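Local coordinates for protein flavoredoxin (Desulfovibrio vulgaris str. 'Miyazaki F', PDB 2D5M) that binds flavin mononucleotide and probably serves as an electron carrier, with a fold of the flavin reductase-like family, at residues A53-R58 with S86-D91; A79-I84 with A94-T99. All coordinates share one frame; numbering follows the deposited sequence.

Contact 1. Residues A53-R58 with S86-D91. With FMN (flavin mononucleotide), chain E.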
ATOM      1  N   ALA A  53      12.624 -15.863   7.403  1.00  7.66           N
ATOM      2  CA  ALA A  53      12.250 -17.253   7.281  1.00  9.19           C
ATOM      3  C   ALA A  53      11.781 -17.602   5.885  1.00  9.72           C
ATOM      4  O   ALA A  53      11.706 -18.782   5.528  1.00 11.50           O
ATOM      5  CB  ALA A  53      11.154 -17.615   8.284  1.00 13.66           C
ATOM      6  N   THR A  54      11.381 -16.617   5.068  1.00  7.04           N
ATOM      7  CA  THR A  54      10.867 -16.950   3.752  1.00  7.02           C
ATOM      8  C   THR A  54      12.009 -17.403   2.825  1.00  7.36           C
ATOM      9  O   THR A  54      13.137 -16.909   2.908  1.00  7.87           O
ATOM     10  CB  THR A  54      10.112 -15.801   3.107  1.00  6.65           C
ATOM     11  OG1 THR A  54      10.973 -14.727   2.847  1.00  6.67           O
ATOM     12  CG2 THR A  54       8.971 -15.317   3.947  1.00  6.74           C
ATOM     13  N   TYR A  55      11.686 -18.344   1.956  1.00  6.99           N
ATOM     14  CA  TYR A  55      12.699 -18.787   0.969  1.00  7.26           C
ATOM     15  C   TYR A  55      13.050 -17.619   0.038  1.00  6.56           C
ATOM     16  O   TYR A  55      14.191 -17.438  -0.399  1.00  7.09           O
ATOM     17  CB  TYR A  55      12.168 -20.005   0.238  1.00  7.27           C
ATOM     18  CG  TYR A  55      13.183 -20.767  -0.572  1.00  7.07           C
ATOM     19  CD1 TYR A  55      14.279 -21.339   0.075  1.00  7.68           C
ATOM     20  CD2 TYR A  55      13.094 -20.943  -1.932  1.00  7.85           C
ATOM     21  CE1 TYR A  55      15.246 -22.062  -0.582  1.00  8.44           C
ATOM     22  CE2 TYR A  55      14.041 -21.675  -2.644  1.00  8.53           C
ATOM     23  CZ  TYR A  55      15.131 -22.225  -1.982  1.00  8.93           C
ATOM     24  OH  TYR A  55      16.111 -22.960  -2.604  1.00 10.81           O
ATOM     25  N   THR A  56      12.049 -16.804  -0.287  1.00  5.92           N
ATOM     26  CA  THR A  56      12.236 -15.640  -1.136  1.00  6.27           C
ATOM     27  C   THR A  56      13.273 -14.680  -0.609  1.00  6.36           C
ATOM     28  O   THR A  56      14.052 -14.121  -1.378  1.00  7.02           O
ATOM     29  CB  THR A  56      10.873 -14.929  -1.289  1.00  5.84           C
ATOM     30  OG1 THR A  56       9.979 -15.823  -1.964  1.00  5.88           O
ATOM     31  CG2 THR A  56      10.960 -13.672  -2.088  1.00  6.96           C
ATOM     32  N   TYR A  57      13.382 -14.443   0.648  1.00  7.34           N
ATOM     33  CA  TYR A  57      14.345 -13.611   1.315  1.00  7.31           C
ATOM     34  C   TYR A  57      15.735 -14.037   0.861  1.00  7.39           C
ATOM     35  O   TYR A  57      16.574 -13.217   0.480  1.00  7.83           O
ATOM     36  CB  TYR A  57      14.165 -13.650   2.845  1.00  8.78           C
ATOM     37  CG  TYR A  57      15.151 -12.798   3.619  1.00  8.79           C
ATOM     38  CD1 TYR A  57      14.759 -11.642   4.223  1.00 11.09           C
ATOM     39  CD2 TYR A  57      16.467 -13.149   3.846  1.00 13.10           C
ATOM     40  CE1 TYR A  57      15.619 -10.846   4.959  1.00 15.64           C
ATOM     41  CE2 TYR A  57      17.337 -12.396   4.540  1.00 15.71           C
ATOM     42  CZ  TYR A  57      16.910 -11.231   5.108  1.00 16.23           C
ATOM     43  OH  TYR A  57      17.808 -10.459   5.848  1.00 23.61           O
ATOM     44  N   ARG A  58      15.997 -15.335   1.021  1.00  8.03           N
ATOM     45  CA  ARG A  58      17.303 -15.872   0.655  1.00  8.81           C
ATOM     46  C   ARG A  58      17.563 -15.578  -0.813  1.00  7.94           C
ATOM     47  O   ARG A  58      18.637 -15.088  -1.184  1.00  9.19           O
ATOM     48  CB  ARG A  58      17.358 -17.357   0.934  1.00  9.35           C
ATOM     49  CG  ARG A  58      18.693 -17.985   0.463  1.00 11.61           C
ATOM     50  CD  ARG A  58      18.739 -19.466   0.807  1.00 13.11           C
ATOM     51  NE  ARG A  58      19.969 -20.042   0.287  1.00 12.90           N
ATOM     52  CZ  ARG A  58      20.376 -21.285   0.598  1.00 15.76           C
ATOM     53  NH1 ARG A  58      19.599 -22.009   1.388  1.00 18.86           N
ATOM     54  NH2 ARG A  58      21.521 -21.752   0.094  1.00 21.55           N
ATOM     55  N   SER A  86       5.538 -22.675   1.192  1.00  7.47           N
ATOM     56  CA  SER A  86       6.855 -22.236   0.863  1.00  7.34           C
ATOM     57  C   SER A  86       7.433 -22.902  -0.381  1.00  7.08           C
ATOM     58  O   SER A  86       7.198 -24.103  -0.625  1.00  8.13           O
ATOM     59  CB  SER A  86       7.840 -22.512   2.025  1.00  8.20           C
ATOM     60  OG  SER A  86       9.155 -22.058   1.681  1.00  8.60           O
ATOM     61  N   GLY A  87       8.259 -22.172  -1.109  1.00  6.86           N
ATOM     62  CA  GLY A  87       8.966 -22.694  -2.253  1.00  7.11           C
ATOM     63  C   GLY A  87      10.291 -23.358  -1.957  1.00  7.43           C
ATOM     64  O   GLY A  87      10.955 -23.796  -2.887  1.00  8.10           O
ATOM     65  N   GLU A  88      10.673 -23.471  -0.705  1.00  7.91           N
ATOM     66  CA  GLU A  88      11.970 -24.089  -0.386  1.00  8.98           C
ATOM     67  C   GLU A  88      12.104 -25.468  -1.035  1.00  9.60           C
ATOM     68  O   GLU A  88      13.165 -25.783  -1.607  1.00 11.88           O
ATOM     69  CB  GLU A  88      12.157 -24.149   1.115  1.00  9.45           C
ATOM     70  CG  GLU A  88      13.506 -24.721   1.527  1.00 12.37           C
ATOM     71  CD  GLU A  88      13.681 -24.965   3.010  1.00 17.85           C
ATOM     72  OE1 GLU A  88      12.779 -24.713   3.830  1.00 29.51           O
ATOM     73  OE2 GLU A  88      14.774 -25.454   3.333  1.00 24.01           O
ATOM     74  N   ASN A  89      11.023 -26.269  -0.952  1.00  8.45           N
ATOM     75  CA  ASN A  89      11.038 -27.613  -1.498  1.00  8.72           C
ATOM     76  C   ASN A  89       9.819 -27.889  -2.374  1.00  8.78           C
ATOM     77  O   ASN A  89       9.360 -29.000  -2.459  1.00 13.19           O
ATOM     78  CB  ASN A  89      11.203 -28.657  -0.409  1.00 12.70           C
ATOM     79  CG  ASN A  89      12.656 -28.727   0.089  1.00 15.93           C
ATOM     80  OD1 ASN A  89      13.566 -29.176  -0.621  1.00 24.78           O
ATOM     81  ND2 ASN A  89      12.863 -28.306   1.306  1.00 20.28           N
ATOM     82  N   GLU A  90       9.309 -26.857  -3.050  1.00  8.60           N
ATOM     83  CA  GLU A  90       8.157 -26.964  -3.930  1.00  8.41           C
ATOM     84  C   GLU A  90       8.268 -25.915  -5.031  1.00  7.89           C
ATOM     85  O   GLU A  90       8.577 -24.757  -4.723  1.00  9.37           O
ATOM     86  CB  GLU A  90       6.872 -26.706  -3.152  1.00  9.63           C
ATOM     87  CG  GLU A  90       5.652 -26.710  -4.055  1.00 10.68           C
ATOM     88  CD  GLU A  90       4.327 -26.523  -3.349  1.00 10.25           C
ATOM     89  OE1 GLU A  90       4.149 -26.810  -2.164  1.00 12.95           O
ATOM     90  OE2 GLU A  90       3.385 -26.145  -4.097  1.00 11.40           O
ATOM     91  N   ASP A  91       7.988 -26.315  -6.254  1.00  7.56           N
ATOM     92  CA  ASP A  91       7.835 -25.375  -7.373  1.00  7.47           C
ATOM     93  C   ASP A  91       6.356 -25.010  -7.428  1.00  6.93           C
ATOM     94  O   ASP A  91       5.518 -25.762  -7.913  1.00  7.09           O
ATOM     95  CB  ASP A  91       8.321 -26.029  -8.674  1.00  8.81           C
ATOM     96  CG  ASP A  91       8.217 -25.096  -9.863  1.00  8.53           C
ATOM     97  OD1 ASP A  91       7.383 -24.165  -9.845  1.00  8.01           O
ATOM     98  OD2 ASP A  91       8.988 -25.315 -10.843  1.00 12.10           O
TER
HETATM   99  N1  FMN E1001       5.216 -12.608   4.324  1.00  5.17           N
HETATM  100  C2  FMN E1001       6.163 -11.623   4.415  1.00  5.53           C
HETATM  101  O2  FMN E1001       7.310 -11.880   4.807  1.00  6.36           O
HETATM  102  N3  FMN E1001       5.802 -10.318   4.091  1.00  5.81           N
HETATM  103  C4  FMN E1001       4.543  -9.910   3.713  1.00  5.57           C
HETATM  104  O4  FMN E1001       4.313  -8.711   3.448  1.00  6.40           O
HETATM  105  C4A FMN E1001       3.546 -10.924   3.670  1.00  5.45           C
HETATM  106  N5  FMN E1001       2.271 -10.586   3.362  1.00  5.53           N
HETATM  107  C5A FMN E1001       1.402 -11.632   3.176  1.00  5.36           C
HETATM  108  C6  FMN E1001       0.061 -11.313   2.823  1.00  5.64           C
HETATM  109  C7  FMN E1001      -0.899 -12.279   2.566  1.00  5.99           C
HETATM  110  C7M FMN E1001      -2.332 -11.929   2.241  1.00  7.81           C
HETATM  111  C8  FMN E1001      -0.479 -13.660   2.632  1.00  5.77           C
HETATM  112  C8M FMN E1001      -1.481 -14.743   2.264  1.00  6.54           C
HETATM  113  C9  FMN E1001       0.802 -13.983   3.044  1.00  5.55           C
HETATM  114  C9A FMN E1001       1.748 -13.007   3.310  1.00  5.11           C
HETATM  115  N10 FMN E1001       3.058 -13.279   3.763  1.00  5.14           N
HETATM  116  C10 FMN E1001       3.975 -12.264   3.889  1.00  5.26           C
HETATM  117  C1' FMN E1001       3.472 -14.685   4.026  1.00  5.34           C
HETATM  118  C2' FMN E1001       4.312 -15.276   2.896  1.00  4.95           C
HETATM  119  O2' FMN E1001       3.725 -15.062   1.606  1.00  5.39           O
HETATM  120  C3' FMN E1001       4.437 -16.785   3.127  1.00  5.14           C
HETATM  121  O3' FMN E1001       5.260 -16.960   4.303  1.00  5.76           O
HETATM  122  C4' FMN E1001       5.016 -17.557   1.951  1.00  5.12           C
HETATM  123  O4' FMN E1001       4.721 -18.957   2.209  1.00  6.92           O
HETATM  124  C5' FMN E1001       6.484 -17.386   1.772  1.00  5.85           C
HETATM  125  O5' FMN E1001       6.891 -18.204   0.628  1.00  5.68           O
HETATM  126  P   FMN E1001       8.439 -18.560   0.364  1.00  5.67           P
HETATM  127  O1P FMN E1001       8.975 -19.298   1.599  1.00  6.29           O
HETATM  128  O2P FMN E1001       9.235 -17.303   0.109  1.00  5.98           O
HETATM  129  O3P FMN E1001       8.310 -19.462  -0.851  1.00  6.20           O
HETATM  130  O   HOH W   1      16.174 -25.886  -1.384  1.00 30.27           O
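Tyr55 lays one face of its ring on the backbone of Glu88: Glu88 CA sits 3.5 Å from the ring centroid of Tyr55 and 10° off the ring normal, a CH-pi contact. Tyr55 reaches there because CG is anti to its backbone N (chi1 -167°). Beside it, Glu88 CB comes within 3.7 Å of Tyr55 CD1, and the end of the extended glutamate chain leads away from 53-58. The outer side is looser: Glu88 is exposed, and a water donates to Tyr55 OH and Glu88 O, while Asp23 OD2 also bonds the hydroxyl. The inner side is tight, because both segments close on the FMN phosphate. FMN O1P accepts from Tyr55 N (2.9 Å) and from Ser86 OG (2.8 Å), so one oxygen ties the two segments together. FMN O2P takes Thr56 N as well as Thr56 OG1; FMN O3P takes Gly87 N at 2.7 Å. Ser86 OG also accepts from Glu88 N, an ST turn, and Thr54 OG1 caps the helix through Tyr57 N. Backbone N-H groups and a threonine hydroxyl at a helix N-terminus, met by a serine hydroxyl and a glycine N-H of a facing turn, make a classic phosphate-binding site, here that of the flavin cofactor.

Contact 2. Residues A79-I84 with A94-T99. With FMN (flavin mononucleotide), chain E.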
ATOM      1  N   ALA A  79      -2.808 -16.731  -5.652  1.00  5.83           N
ATOM      2  CA  ALA A  79      -2.046 -15.788  -4.870  1.00  5.67           C
ATOM      3  C   ALA A  79      -2.033 -16.195  -3.402  1.00  5.51           C
ATOM      4  O   ALA A  79      -1.000 -16.160  -2.723  1.00  6.09           O
ATOM      5  CB  ALA A  79      -2.585 -14.384  -5.073  1.00  7.91           C
ATOM      6  N   ASP A  80      -3.216 -16.580  -2.902  1.00  5.55           N
ATOM      7  CA  ASP A  80      -3.316 -17.041  -1.518  1.00  5.86           C
ATOM      8  C   ASP A  80      -2.436 -18.265  -1.279  1.00  5.62           C
ATOM      9  O   ASP A  80      -1.720 -18.333  -0.263  1.00  5.78           O
ATOM     10  CB  ASP A  80      -4.776 -17.292  -1.185  1.00  5.94           C
ATOM     11  CG  ASP A  80      -5.033 -17.398   0.310  1.00  5.95           C
ATOM     12  OD1 ASP A  80      -4.646 -16.426   1.031  1.00  6.09           O
ATOM     13  OD2 ASP A  80      -5.638 -18.402   0.749  1.00  6.64           O
ATOM     14  N   TYR A  81      -2.462 -19.222  -2.205  1.00  5.69           N
ATOM     15  CA  TYR A  81      -1.617 -20.398  -2.106  1.00  5.74           C
ATOM     16  C   TYR A  81      -0.159 -19.997  -1.918  1.00  5.76           C
ATOM     17  O   TYR A  81       0.549 -20.551  -1.083  1.00  6.02           O
ATOM     18  CB  TYR A  81      -1.796 -21.264  -3.360  1.00  6.41           C
ATOM     19  CG  TYR A  81      -1.060 -22.562  -3.372  1.00  6.40           C
ATOM     20  CD1 TYR A  81      -1.733 -23.768  -3.094  1.00  7.96           C
ATOM     21  CD2 TYR A  81       0.291 -22.649  -3.701  1.00  6.81           C
ATOM     22  CE1 TYR A  81      -1.077 -24.966  -3.114  1.00  8.79           C
ATOM     23  CE2 TYR A  81       0.961 -23.855  -3.705  1.00  8.14           C
ATOM     24  CZ  TYR A  81       0.248 -25.023  -3.413  1.00  9.12           C
ATOM     25  OH  TYR A  81       0.909 -26.239  -3.425  1.00 12.05           O
ATOM     26  N   ALA A  82       0.295 -19.064  -2.737  1.00  5.77           N
ATOM     27  CA  ALA A  82       1.697 -18.604  -2.704  1.00  5.82           C
ATOM     28  C   ALA A  82       2.044 -17.963  -1.382  1.00  5.58           C
ATOM     29  O   ALA A  82       3.229 -17.872  -1.020  1.00  6.24           O
ATOM     30  CB  ALA A  82       1.962 -17.638  -3.860  1.00  6.85           C
ATOM     31  N   GLY A  83       1.025 -17.456  -0.675  1.00  5.47           N
ATOM     32  CA  GLY A  83       1.162 -16.889   0.677  1.00  5.69           C
ATOM     33  C   GLY A  83       0.976 -17.847   1.819  1.00  4.98           C
ATOM     34  O   GLY A  83       1.095 -17.410   2.980  1.00  5.66           O
ATOM     35  N   ILE A  84       0.651 -19.111   1.551  1.00  6.11           N
ATOM     36  CA  ILE A  84       0.514 -20.137   2.570  1.00  6.33           C
ATOM     37  C   ILE A  84       1.685 -21.089   2.564  1.00  6.28           C
ATOM     38  O   ILE A  84       2.200 -21.461   3.607  1.00  7.92           O
ATOM     39  CB  ILE A  84      -0.813 -20.890   2.367  1.00  7.61           C
ATOM     40  CG1 ILE A  84      -2.032 -20.001   2.529  1.00  6.94           C
ATOM     41  CG2 ILE A  84      -0.861 -22.133   3.299  1.00  7.76           C
ATOM     42  CD1 ILE A  84      -3.345 -20.607   2.056  1.00  9.26           C
ATOM     43  N   ALA A  94       4.650 -24.921 -10.892  1.00  6.69           N
ATOM     44  CA  ALA A  94       4.175 -26.212 -11.277  1.00  6.91           C
ATOM     45  C   ALA A  94       2.905 -26.559 -10.552  1.00  6.56           C
ATOM     46  O   ALA A  94       1.946 -27.053 -11.121  1.00  7.61           O
ATOM     47  CB  ALA A  94       5.235 -27.317 -11.001  1.00  7.96           C
ATOM     48  N   SER A  95       2.853 -26.336  -9.240  1.00  6.68           N
ATOM     49  CA  SER A  95       1.662 -26.678  -8.466  1.00  7.35           C
ATOM     50  C   SER A  95       0.419 -25.908  -8.936  1.00  7.00           C
ATOM     51  O   SER A  95      -0.681 -26.458  -8.956  1.00  8.76           O
ATOM     52  CB  SER A  95       1.860 -26.335  -6.986  1.00  7.70           C
ATOM     53  OG  SER A  95       2.937 -27.109  -6.514  1.00  8.06           O
ATOM     54  N   LEU A  96       0.605 -24.638  -9.278  1.00  6.96           N
ATOM     55  CA  LEU A  96      -0.502 -23.731  -9.620  1.00  6.73           C
ATOM     56  C   LEU A  96      -0.828 -23.721 -11.081  1.00  7.24           C
ATOM     57  O   LEU A  96      -1.813 -23.100 -11.480  1.00  8.13           O
ATOM     58  CB  LEU A  96      -0.163 -22.334  -9.108  1.00  7.45           C
ATOM     59  CG  LEU A  96      -0.160 -22.193  -7.584  1.00  7.30           C
ATOM     60  CD1 LEU A  96       0.401 -20.842  -7.160  1.00  8.39           C
ATOM     61  CD2 LEU A  96      -1.522 -22.423  -6.996  1.00  8.88           C
ATOM     62  N   GLY A  97       0.011 -24.353 -11.917  1.00  7.06           N
ATOM     63  CA  GLY A  97      -0.172 -24.292 -13.366  1.00  7.31           C
ATOM     64  C   GLY A  97       0.015 -22.899 -13.932  1.00  6.33           C
ATOM     65  O   GLY A  97      -0.713 -22.494 -14.844  1.00  7.25           O
ATOM     66  N   LEU A  98       0.951 -22.135 -13.405  1.00  6.32           N
ATOM     67  CA  LEU A  98       1.286 -20.808 -13.868  1.00  6.72           C
ATOM     68  C   LEU A  98       2.648 -20.778 -14.529  1.00  5.85           C
ATOM     69  O   LEU A  98       3.454 -21.727 -14.367  1.00  6.53           O
ATOM     70  CB  LEU A  98       1.269 -19.838 -12.643  1.00  7.02           C
ATOM     71  CG  LEU A  98      -0.068 -19.683 -11.966  1.00  7.42           C
ATOM     72  CD1 LEU A  98       0.068 -18.801 -10.732  1.00  9.52           C
ATOM     73  CD2 LEU A  98      -1.095 -19.072 -12.860  1.00 11.24           C
ATOM     74  N   THR A  99       2.917 -19.720 -15.246  1.00  6.24           N
ATOM     75  CA  THR A  99       4.103 -19.636 -16.128  1.00  6.41           C
ATOM     76  C   THR A  99       5.124 -18.679 -15.547  1.00  6.13           C
ATOM     77  O   THR A  99       4.838 -17.468 -15.408  1.00  6.53           O
ATOM     78  CB  THR A  99       3.691 -19.126 -17.498  1.00  6.44           C
ATOM     79  OG1 THR A  99       2.676 -19.983 -18.057  1.00  6.97           O
ATOM     80  CG2 THR A  99       4.852 -19.129 -18.481  1.00  6.97           C
TER
HETATM   81  N1  FMN E1001       5.216 -12.608   4.324  1.00  5.17           N
HETATM   82  C2  FMN E1001       6.163 -11.623   4.415  1.00  5.53           C
HETATM   83  O2  FMN E1001       7.310 -11.880   4.807  1.00  6.36           O
HETATM   84  N3  FMN E1001       5.802 -10.318   4.091  1.00  5.81           N
HETATM   85  C4  FMN E1001       4.543  -9.910   3.713  1.00  5.57           C
HETATM   86  O4  FMN E1001       4.313  -8.711   3.448  1.00  6.40           O
HETATM   87  C4A FMN E1001       3.546 -10.924   3.670  1.00  5.45           C
HETATM   88  N5  FMN E1001       2.271 -10.586   3.362  1.00  5.53           N
HETATM   89  C5A FMN E1001       1.402 -11.632   3.176  1.00  5.36           C
HETATM   90  C6  FMN E1001       0.061 -11.313   2.823  1.00  5.64           C
HETATM   91  C7  FMN E1001      -0.899 -12.279   2.566  1.00  5.99           C
HETATM   92  C7M FMN E1001      -2.332 -11.929   2.241  1.00  7.81           C
HETATM   93  C8  FMN E1001      -0.479 -13.660   2.632  1.00  5.77           C
HETATM   94  C8M FMN E1001      -1.481 -14.743   2.264  1.00  6.54           C
HETATM   95  C9  FMN E1001       0.802 -13.983   3.044  1.00  5.55           C
HETATM   96  C9A FMN E1001       1.748 -13.007   3.310  1.00  5.11           C
HETATM   97  N10 FMN E1001       3.058 -13.279   3.763  1.00  5.14           N
HETATM   98  C10 FMN E1001       3.975 -12.264   3.889  1.00  5.26           C
HETATM   99  C1' FMN E1001       3.472 -14.685   4.026  1.00  5.34           C
HETATM  100  C2' FMN E1001       4.312 -15.276   2.896  1.00  4.95           C
HETATM  101  O2' FMN E1001       3.725 -15.062   1.606  1.00  5.39           O
HETATM  102  C3' FMN E1001       4.437 -16.785   3.127  1.00  5.14           C
HETATM  103  O3' FMN E1001       5.260 -16.960   4.303  1.00  5.76           O
HETATM  104  C4' FMN E1001       5.016 -17.557   1.951  1.00  5.12           C
HETATM  105  O4' FMN E1001       4.721 -18.957   2.209  1.00  6.92           O
HETATM  106  C5' FMN E1001       6.484 -17.386   1.772  1.00  5.85           C
HETATM  107  O5' FMN E1001       6.891 -18.204   0.628  1.00  5.68           O
HETATM  108  P   FMN E1001       8.439 -18.560   0.364  1.00  5.67           P
HETATM  109  O1P FMN E1001       8.975 -19.298   1.599  1.00  6.29           O
HETATM  110  O2P FMN E1001       9.235 -17.303   0.109  1.00  5.98           O
HETATM  111  O3P FMN E1001       8.310 -19.462  -0.851  1.00  6.20           O
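Leu96 puts one methyl over a face of the Tyr81 ring, and this apolar contact carries most of the meeting between helices 76-82 and 92-96. Leu96 CD2 lies 4.0 Å from the ring centroid of Tyr81 and 27° off the normal, a CH-pi contact displaced toward the rim, where it comes within 3.7 Å of Tyr81 CG. The other branch touches the ring too, Leu96 CD1 lying 3.9 Å from Tyr81 CD2. Tyr81 turns its ring away from its own backbone N (chi1 -176°) and so across to the second helix. At the far end of the ring the contact is van der Waals: Ser95 CB approaches Tyr81 OH to 3.7 Å. No hydrogen bond joins the segments directly; Glu90 is the probable shared partner of the two hydroxyls. Tyr85 meets the Tyr81 ring with planes at about 50°. Cofactor contacts lie on 79-84, with Gly83 CA 3.3 Å from FMN O2' and Asp80 OD1 3.8 Å from FMN C8M. The carboxylate of Asp80 also accepts from backbone N-H groups of Phe182, Ser183 and Gly185 of the second subunit, beside the flavin. With no direct hydrogen bond between them, the two segments meet through methyl-to-ring packing, which sets no strict bonding direction, and the polar link between their hydroxyls depends on Glu90, a residue outside both.

Contacts 1 and 2 interleave along the chain, 86-91 falling between 79-84 and 94-99, and their centres are about 13 Å apart. Glu90 of contact 1 bridges them: its OE2 lies 2.6 Å from Tyr81 OH and 2.6 Å from Ser95 OG, both probable hydrogen bonds. Asp91 adds a second tie, its OD1 capping the next helix at Ala94 N. Both contacts border the same FMN at different places, contact 1 at the phosphate and contact 2, through 79-84 alone, along the ribityl chain and the C8M methyl. Lys92 connects these regions, its NZ bonding both FMN and Ala82 O, so the loop and the end of helix 76-82 line the pocket, and the start of helix 92-96 adds Lys92.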